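Local coordinates for long form salivary protein D7L (Phlebotomus duboscqi, PDB 6MT7) that binds and sequesters cysteinyl leukotrienes and a thromboxane A2 analogue, dampening the host response and platelet aggregation while the sand fly feeds on blood, at residues 54-57 with 62-65; 81-86 with 102-107. One frame throughout, in Å; residues are numbered along the deposited sequence.

Contact 1 of 2, residues 54-57 with 62-65; sequences GLYN and SLRV
Asn57 and Ser62 form the antiparallel hydrogen-bonded pair of a short beta hairpin. Asn57 N gives a nearly linear bond of 2.8 Å to Ser62 O, while the return bond from Ser62 N to Asn57 O is longer, 3.3 Å, and meets a lone pair in the carbonyl plane. Tyr56 and Leu63 make the adjoining non-hydrogen-bonded pair. Past it, Arg64 N reaches Leu55 O at 2.8 Å, the donor standing 47° above the carbonyl plane; the same oxygen takes a CA-H...O contact from Leu63.

On the face of Tyr56 and Leu63, Leu63 CD2 lies at the edge of the tyrosine ring, 4.1 Å from Tyr56 CD1. On the other side, Arg64 runs extended from CG to NE alongside residues 54-57, with Arg64 CD 3.4 Å from Gly54 O. Its guanidinium ends stacked on the Asn57 side chain, the two side chains crossing at about a right angle: Asn57 CB sits over the centre of one face, and the amide and guanidinium planes are 21° apart. Asn57 CG lies anti to the backbone N (chi1 178°), which carries the amide over that group. Two waters bond to the charged end, one accepting from Arg64 NE and the other, in the guanidinium plane, from Arg64 NH2 at 2.8 Å; each in turn donates a weak bond, to Gly54 O and Asn57 OD1 respectively.

Within the hairpin loop, Asn60 N binds Asn57 OD1 and Asn60 O takes Ser62 OG, tying both side chains to the turn. Gly54 closes helix 40-52 in a Schellman motif, and Arg64 is the N-cap of helix 65-74, so the hairpin links two helices of the odorant-binding-protein fold. Leu55 and Leu63 pack on Ile68 of helix 65-74, and Tyr56 rests against Ile97 of helix 94-106.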
ATOM      1  N   GLY A  54       4.498  -1.317  -3.963  1.00  6.07           N
ATOM      2  CA  GLY A  54       4.792  -1.232  -5.381  1.00  6.94           C
ATOM      3  C   GLY A  54       6.177  -1.693  -5.757  1.00  6.88           C
ATOM      4  O   GLY A  54       6.666  -1.349  -6.842  1.00  8.57           O
ATOM      5  N   LEU A  55       6.817  -2.497  -4.906  1.00  6.38           N
ATOM      6  CA  LEU A  55       8.220  -2.848  -5.093  1.00  9.58           C
ATOM      7  C   LEU A  55       8.427  -4.331  -5.380  1.00  9.39           C
ATOM      8  O   LEU A  55       9.568  -4.803  -5.360  1.00  7.91           O
ATOM      9  CB  LEU A  55       9.015  -2.415  -3.861  1.00  8.96           C
ATOM     10  CG  LEU A  55       8.962  -0.901  -3.666  1.00  8.28           C
ATOM     11  CD1 LEU A  55       9.647  -0.528  -2.361  1.00  8.47           C
ATOM     12  CD2 LEU A  55       9.633  -0.198  -4.864  1.00  6.60           C
ATOM     13  N   TYR A  56       7.358  -5.075  -5.662  1.00  7.42           N
ATOM     14  CA  TYR A  56       7.469  -6.482  -6.030  1.00  8.19           C
ATOM     15  C   TYR A  56       6.854  -6.668  -7.405  1.00  9.77           C
ATOM     16  O   TYR A  56       5.675  -6.359  -7.612  1.00 11.69           O
ATOM     17  CB  TYR A  56       6.787  -7.389  -5.002  1.00  9.93           C
ATOM     18  CG  TYR A  56       6.885  -8.865  -5.332  1.00 12.73           C
ATOM     19  CD1 TYR A  56       8.113  -9.523  -5.338  1.00 10.42           C
ATOM     20  CD2 TYR A  56       5.746  -9.604  -5.623  1.00 10.84           C
ATOM     21  CE1 TYR A  56       8.205 -10.883  -5.642  1.00  8.95           C
ATOM     22  CE2 TYR A  56       5.829 -10.973  -5.917  1.00 13.26           C
ATOM     23  CZ  TYR A  56       7.056 -11.599  -5.922  1.00 12.07           C
ATOM     24  OH  TYR A  56       7.130 -12.947  -6.208  1.00 12.51           O
ATOM     25  N   ASN A  57       7.658  -7.157  -8.345  1.00  8.70           N
ATOM     26  CA  ASN A  57       7.215  -7.361  -9.716  1.00 10.16           C
ATOM     27  C   ASN A  57       6.608  -8.756  -9.786  1.00  9.40           C
ATOM     28  O   ASN A  57       7.325  -9.755  -9.714  1.00  9.73           O
ATOM     29  CB  ASN A  57       8.393  -7.183 -10.670  1.00 11.27           C
ATOM     30  CG  ASN A  57       8.033  -7.423 -12.123  1.00 12.21           C
ATOM     31  OD1 ASN A  57       7.053  -8.088 -12.440  1.00 16.65           O
ATOM     32  ND2 ASN A  57       8.857  -6.881 -13.026  1.00 10.87           N
ATOM     33  N   SER A  62      10.317 -10.806  -8.823  1.00  7.95           N
ATOM     34  CA  SER A  62      11.538 -10.182  -8.334  1.00  9.78           C
ATOM     35  C   SER A  62      11.214  -8.829  -7.720  1.00  7.45           C
ATOM     36  O   SER A  62      10.224  -8.192  -8.075  1.00  8.58           O
ATOM     37  CB  SER A  62      12.554  -9.984  -9.462  1.00 13.79           C
ATOM     38  OG  SER A  62      12.769 -11.204 -10.144  1.00 17.80           O
ATOM     39  N   LEU A  63      12.061  -8.398  -6.796  1.00  9.94           N
ATOM     40  CA  LEU A  63      11.931  -7.049  -6.271  1.00  6.89           C
ATOM     41  C   LEU A  63      12.335  -6.024  -7.322  1.00 10.86           C
ATOM     42  O   LEU A  63      13.221  -6.260  -8.150  1.00  8.97           O
ATOM     43  CB  LEU A  63      12.795  -6.875  -5.027  1.00  7.34           C
ATOM     44  CG  LEU A  63      12.308  -7.704  -3.845  1.00 11.62           C
ATOM     45  CD1 LEU A  63      13.318  -7.576  -2.750  1.00 16.53           C
ATOM     46  CD2 LEU A  63      10.929  -7.232  -3.384  1.00 10.62           C
ATOM     47  N   ARG A  64      11.656  -4.876  -7.283  1.00  9.38           N
ATOM     48  CA  ARG A  64      11.946  -3.735  -8.155  1.00  9.25           C
ATOM     49  C   ARG A  64      13.128  -2.981  -7.561  1.00  8.97           C
ATOM     50  O   ARG A  64      12.996  -1.917  -6.951  1.00  7.58           O
ATOM     51  CB  ARG A  64      10.720  -2.846  -8.299  1.00  9.09           C
ATOM     52  CG  ARG A  64       9.524  -3.551  -8.930  1.00 11.64           C
ATOM     53  CD  ARG A  64       8.483  -2.534  -9.396  1.00 11.88           C
ATOM     54  NE  ARG A  64       7.285  -3.195  -9.912  1.00 17.88           N
ATOM     55  CZ  ARG A  64       7.163  -3.662 -11.149  1.00 21.90           C
ATOM     56  NH1 ARG A  64       8.173  -3.543 -12.001  1.00 19.02           N
ATOM     57  NH2 ARG A  64       6.032  -4.253 -11.534  1.00 18.03           N
ATOM     58  N   VAL A  65      14.311  -3.568  -7.743  1.00  7.51           N
ATOM     59  CA  VAL A  65      15.532  -3.009  -7.175  1.00  7.69           C
ATOM     60  C   VAL A  65      15.771  -1.593  -7.692  1.00  7.83           C
ATOM     61  O   VAL A  65      16.230  -0.719  -6.947  1.00  7.89           O
ATOM     62  CB  VAL A  65      16.712  -3.954  -7.469  1.00  8.94           C
ATOM     63  CG1 VAL A  65      18.043  -3.307  -7.134  1.00 10.38           C
ATOM     64  CG2 VAL A  65      16.532  -5.235  -6.659  1.00 11.48           C
TER
HETATM   65  O   HOH W   1       4.362  -3.057  -8.747  1.00 25.96           O
HETATM   66  O   HOH W   2       5.521  -5.590 -13.957  1.00 37.04           O

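Contact 2 of 2, residues 81-86 with 102-107; sequences GGINTI and INFFNN. With TRT (fragment of triton X-100), chain C.
Phe104 meets Ile83 and Ile86 through apolar contacts. One is a CH-pi interaction: Ile86 CD1 stands over the middle of the Phe104 ring, 4.2 Å from its centroid and only 6° off the normal.

Van der Waals contact adds the other branch of Ile86 and a second isoleucine. Ile86 CG2 lies 3.5 Å from Phe104 CB, on the same side of the ring as CD1; with CG1 between the backbone N and the carbonyl carbon (chi1 77°), CD1 is carried over the ring while CG2 is left facing Phe104 CB. Ile83 points its CB away from residues 102-107, yet its chain bends back and brings Ile83 CD1 to 3.4 Å from Phe104 CE1, obliquely to the ring. Pro80, Phe72 of helix 65-74 and Leu112 of helix 109-115 also pack on Phe104.

One polar atom lies near the ring: Gly81 O is at its edge, near the plane, 4.1 Å from Phe104 CD1.

One residue on, Phe105 leaves the contact for the ligand pocket, where Phe105 CE1 comes within 3.5 Å of C14 on the Triton fragment's phenyl ring. Helix 94-106 therefore presents one aromatic to helix 83-86 and the next to the ligand. With apolar contacts and no hydrogen bond between the two segments, the join depends on the fit of shapes rather than on directional bonds.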
ATOM      1  N   GLY A  81      24.584  -1.488   1.409  1.00 24.45           N
ATOM      2  CA  GLY A  81      25.237  -2.664   0.879  1.00 21.61           C
ATOM      3  C   GLY A  81      24.284  -3.840   0.817  1.00 15.63           C
ATOM      4  O   GLY A  81      23.159  -3.798   1.316  1.00 23.03           O
ATOM      5  N   GLY A  82      24.745  -4.914   0.181  1.00 19.46           N
ATOM      6  CA  GLY A  82      23.964  -6.138   0.133  1.00 16.68           C
ATOM      7  C   GLY A  82      22.781  -6.110  -0.807  1.00 15.87           C
ATOM      8  O   GLY A  82      21.836  -6.884  -0.619  1.00 14.31           O
ATOM      9  N   ILE A  83      22.792  -5.222  -1.807  1.00 14.80           N
ATOM     10  CA  ILE A  83      21.694  -5.179  -2.770  1.00 17.00           C
ATOM     11  C   ILE A  83      21.669  -6.448  -3.613  1.00 13.66           C
ATOM     12  O   ILE A  83      20.605  -6.880  -4.067  1.00 12.48           O
ATOM     13  CB  ILE A  83      21.810  -3.916  -3.646  1.00 15.72           C
ATOM     14  CG1 ILE A  83      21.737  -2.660  -2.782  1.00 19.64           C
ATOM     15  CG2 ILE A  83      20.719  -3.879  -4.728  1.00 11.07           C
ATOM     16  CD1 ILE A  83      20.482  -2.550  -2.008  1.00 19.81           C
ATOM     17  N   ASN A  84      22.829  -7.076  -3.829  1.00 11.07           N
ATOM     18  CA  ASN A  84      22.862  -8.288  -4.638  1.00 14.15           C
ATOM     19  C   ASN A  84      21.957  -9.367  -4.056  1.00 14.52           C
ATOM     20  O   ASN A  84      21.253 -10.058  -4.798  1.00 13.03           O
ATOM     21  CB  ASN A  84      24.299  -8.794  -4.772  1.00 15.71           C
ATOM     22  CG  ASN A  84      24.927  -9.124  -3.439  1.00 24.47           C
ATOM     23  OD1 ASN A  84      24.686  -8.448  -2.438  1.00 26.84           O
ATOM     24  ND2 ASN A  84      25.745 -10.171  -3.416  1.00 30.57           N
ATOM     25  N   THR A  85      21.923  -9.496  -2.725  1.00 12.63           N
ATOM     26  CA  THR A  85      21.117 -10.549  -2.109  1.00 12.03           C
ATOM     27  C   THR A  85      19.629 -10.338  -2.355  1.00 12.24           C
ATOM     28  O   THR A  85      18.876 -11.304  -2.519  1.00 13.43           O
ATOM     29  CB  THR A  85      21.395 -10.612  -0.608  1.00 15.55           C
ATOM     30  OG1 THR A  85      22.800 -10.772  -0.396  1.00 14.90           O
ATOM     31  CG2 THR A  85      20.642 -11.777   0.043  1.00 14.36           C
ATOM     32  N   ILE A  86      19.179  -9.081  -2.382  1.00  8.65           N
ATOM     33  CA  ILE A  86      17.754  -8.840  -2.592  1.00  7.56           C
ATOM     34  C   ILE A  86      17.355  -8.892  -4.057  1.00 11.08           C
ATOM     35  O   ILE A  86      16.153  -8.906  -4.356  1.00  8.93           O
ATOM     36  CB  ILE A  86      17.314  -7.489  -1.999  1.00  9.60           C
ATOM     37  CG1 ILE A  86      17.740  -6.323  -2.895  1.00  8.02           C
ATOM     38  CG2 ILE A  86      17.888  -7.318  -0.604  1.00 11.80           C
ATOM     39  CD1 ILE A  86      17.120  -5.005  -2.433  1.00 10.14           C
ATOM     40  N   ILE A 102      15.790 -10.265   4.547  1.00  6.88           N
ATOM     41  CA  ILE A 102      15.818 -10.039   5.993  1.00  6.95           C
ATOM     42  C   ILE A 102      17.155  -9.437   6.426  1.00  7.31           C
ATOM     43  O   ILE A 102      17.191  -8.545   7.277  1.00  9.14           O
ATOM     44  CB  ILE A 102      15.478 -11.337   6.759  1.00  6.81           C
ATOM     45  CG1 ILE A 102      15.378 -11.083   8.273  1.00  6.90           C
ATOM     46  CG2 ILE A 102      16.481 -12.434   6.456  1.00  6.91           C
ATOM     47  CD1 ILE A 102      14.478  -9.900   8.682  1.00  6.87           C
ATOM     48  N   ASN A 103      18.272  -9.877   5.833  1.00  8.24           N
ATOM     49  CA  ASN A 103      19.555  -9.274   6.195  1.00  9.31           C
ATOM     50  C   ASN A 103      19.646  -7.837   5.698  1.00  8.04           C
ATOM     51  O   ASN A 103      20.217  -6.975   6.372  1.00  8.32           O
ATOM     52  CB  ASN A 103      20.721 -10.090   5.635  1.00 16.63           C
ATOM     53  CG  ASN A 103      21.014 -11.319   6.460  1.00 31.06           C
ATOM     54  OD1 ASN A 103      20.717 -11.363   7.652  1.00 40.20           O
ATOM     55  ND2 ASN A 103      21.609 -12.323   5.830  1.00 40.33           N
ATOM     56  N   PHE A 104      19.117  -7.573   4.502  1.00  7.87           N
ATOM     57  CA  PHE A 104      19.042  -6.202   4.006  1.00  7.95           C
ATOM     58  C   PHE A 104      18.281  -5.318   4.985  1.00  7.88           C
ATOM     59  O   PHE A 104      18.706  -4.195   5.288  1.00  8.47           O
ATOM     60  CB  PHE A 104      18.381  -6.218   2.630  1.00  7.74           C
ATOM     61  CG  PHE A 104      18.085  -4.864   2.059  1.00 10.02           C
ATOM     62  CD1 PHE A 104      19.093  -4.094   1.513  1.00 14.32           C
ATOM     63  CD2 PHE A 104      16.788  -4.385   2.028  1.00 12.21           C
ATOM     64  CE1 PHE A 104      18.803  -2.859   0.963  1.00 16.43           C
ATOM     65  CE2 PHE A 104      16.500  -3.149   1.485  1.00 14.24           C
ATOM     66  CZ  PHE A 104      17.506  -2.392   0.956  1.00 12.25           C
ATOM     67  N   PHE A 105      17.170  -5.823   5.517  1.00  7.59           N
ATOM     68  CA  PHE A 105      16.429  -5.083   6.536  1.00  7.56           C
ATOM     69  C   PHE A 105      17.247  -4.932   7.813  1.00  7.88           C
ATOM     70  O   PHE A 105      17.470  -3.814   8.303  1.00  8.77           O
ATOM     71  CB  PHE A 105      15.105  -5.787   6.848  1.00  7.97           C
ATOM     72  CG  PHE A 105      14.381  -5.162   7.996  1.00  8.79           C
ATOM     73  CD1 PHE A 105      13.696  -3.966   7.818  1.00 13.95           C
ATOM     74  CD2 PHE A 105      14.451  -5.720   9.261  1.00  7.35           C
ATOM     75  CE1 PHE A 105      13.057  -3.349   8.878  1.00 12.93           C
ATOM     76  CE2 PHE A 105      13.811  -5.120  10.332  1.00  9.24           C
ATOM     77  CZ  PHE A 105      13.108  -3.930  10.138  1.00  9.09           C
ATOM     78  N   ASN A 106      17.706  -6.057   8.367  1.00  9.00           N
ATOM     79  CA  ASN A 106      18.366  -6.029   9.667  1.00  8.23           C
ATOM     80  C   ASN A 106      19.612  -5.164   9.651  1.00 11.22           C
ATOM     81  O   ASN A 106      19.964  -4.577  10.676  1.00 10.73           O
ATOM     82  CB  ASN A 106      18.752  -7.437  10.106  1.00  8.22           C
ATOM     83  CG  ASN A 106      17.578  -8.241  10.603  1.00  8.47           C
ATOM     84  OD1 ASN A 106      16.593  -7.689  11.085  1.00 11.35           O
ATOM     85  ND2 ASN A 106      17.690  -9.570  10.518  1.00 10.11           N
ATOM     86  N   ASN A 107      20.308  -5.098   8.520  1.00  8.74           N
ATOM     87  CA  ASN A 107      21.578  -4.392   8.439  1.00  9.19           C
ATOM     88  C   ASN A 107      21.418  -2.925   8.064  1.00  9.27           C
ATOM     89  O   ASN A 107      22.415  -2.199   8.008  1.00  9.67           O
ATOM     90  CB  ASN A 107      22.505  -5.083   7.422  1.00  9.29           C
ATOM     91  CG  ASN A 107      22.841  -6.512   7.817  1.00 10.67           C
ATOM     92  OD1 ASN A 107      22.663  -6.900   8.970  1.00  9.71           O
ATOM     93  ND2 ASN A 107      23.346  -7.304   6.858  1.00 11.74           N
TER
HETATM   94  C25 TRT C 301      -0.064   1.589  15.049  1.00 34.71           C
HETATM   95  O24 TRT C 301       0.777   1.881  13.937  1.00 38.21           O
HETATM   96  C23 TRT C 301       1.868   0.972  13.795  1.00 32.88           C
HETATM   97  C22 TRT C 301       2.437   1.168  12.396  1.00 36.26           C
HETATM   98  O21 TRT C 301       3.661   0.458  12.198  1.00 26.62           O
HETATM   99  C20 TRT C 301       4.148   0.763  10.897  1.00 23.53           C
HETATM  100  C19 TRT C 301       5.535   0.171  10.722  1.00 12.66           C
HETATM  101  O18 TRT C 301       5.413  -1.174  10.270  1.00 15.22           O
HETATM  102  C17 TRT C 301       6.263  -2.010  11.028  1.00 11.02           C
HETATM  103  C16 TRT C 301       7.466  -2.427  10.207  1.00 13.94           C
HETATM  104  O15 TRT C 301       7.137  -3.514   9.336  1.00 14.09           O
HETATM  105  C12 TRT C 301       7.940  -3.759   8.235  1.00  7.83           C
HETATM  106  C13 TRT C 301       9.275  -3.372   8.237  1.00  7.15           C
HETATM  107  C14 TRT C 301      10.086  -3.618   7.123  1.00  6.58           C
HETATM  108  C11 TRT C 301       7.414  -4.391   7.116  1.00  8.46           C
HETATM  109  C10 TRT C 301       8.220  -4.640   6.009  1.00  7.60           C
HETATM  110  C9  TRT C 301       9.555  -4.256   5.998  1.00  6.38           C
HETATM  111  C6  TRT C 301      10.388  -4.533   4.781  1.00  9.42           C
HETATM  112  C8  TRT C 301      11.237  -5.755   5.113  1.00 11.88           C
HETATM  113  C7  TRT C 301       9.481  -4.908   3.614  1.00  8.70           C
HETATM  114  C5  TRT C 301      11.335  -3.348   4.483  1.00 11.03           C
HETATM  115  C1  TRT C 301      10.850  -1.999   3.904  1.00 17.49           C
HETATM  116  C2  TRT C 301       9.553  -1.452   4.488  1.00 22.53           C
HETATM  117  C4  TRT C 301      11.942  -0.976   4.186  1.00 20.06           C
HETATM  118  C3  TRT C 301      10.697  -2.015   2.389  1.00 19.11           C

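Overall arrangement
Contact 1 closes before contact 2 opens along the chain, and their centres lie 14 Å apart on the same side of the molecule. Helix 65-74 follows the hairpin of contact 1 in the chain, and its Ile68 touches both contacts. The two meet directly: Leu63 CD1 packs 3.5 Å from Ile86 O, and Val65 CG1 3.6 Å from Ile83 CG2. Helix 94-106 is shared too, Ile97 and Thr101 meeting the hairpin and Phe104 meeting helix 83-86. Together they tie the hairpin and helices 65-74, 83-86 and 94-106 to one another beside the ligand pocket, which Phe105 lines; the side chain of Leu55 comes to about 5 Å from the bound Triton fragment.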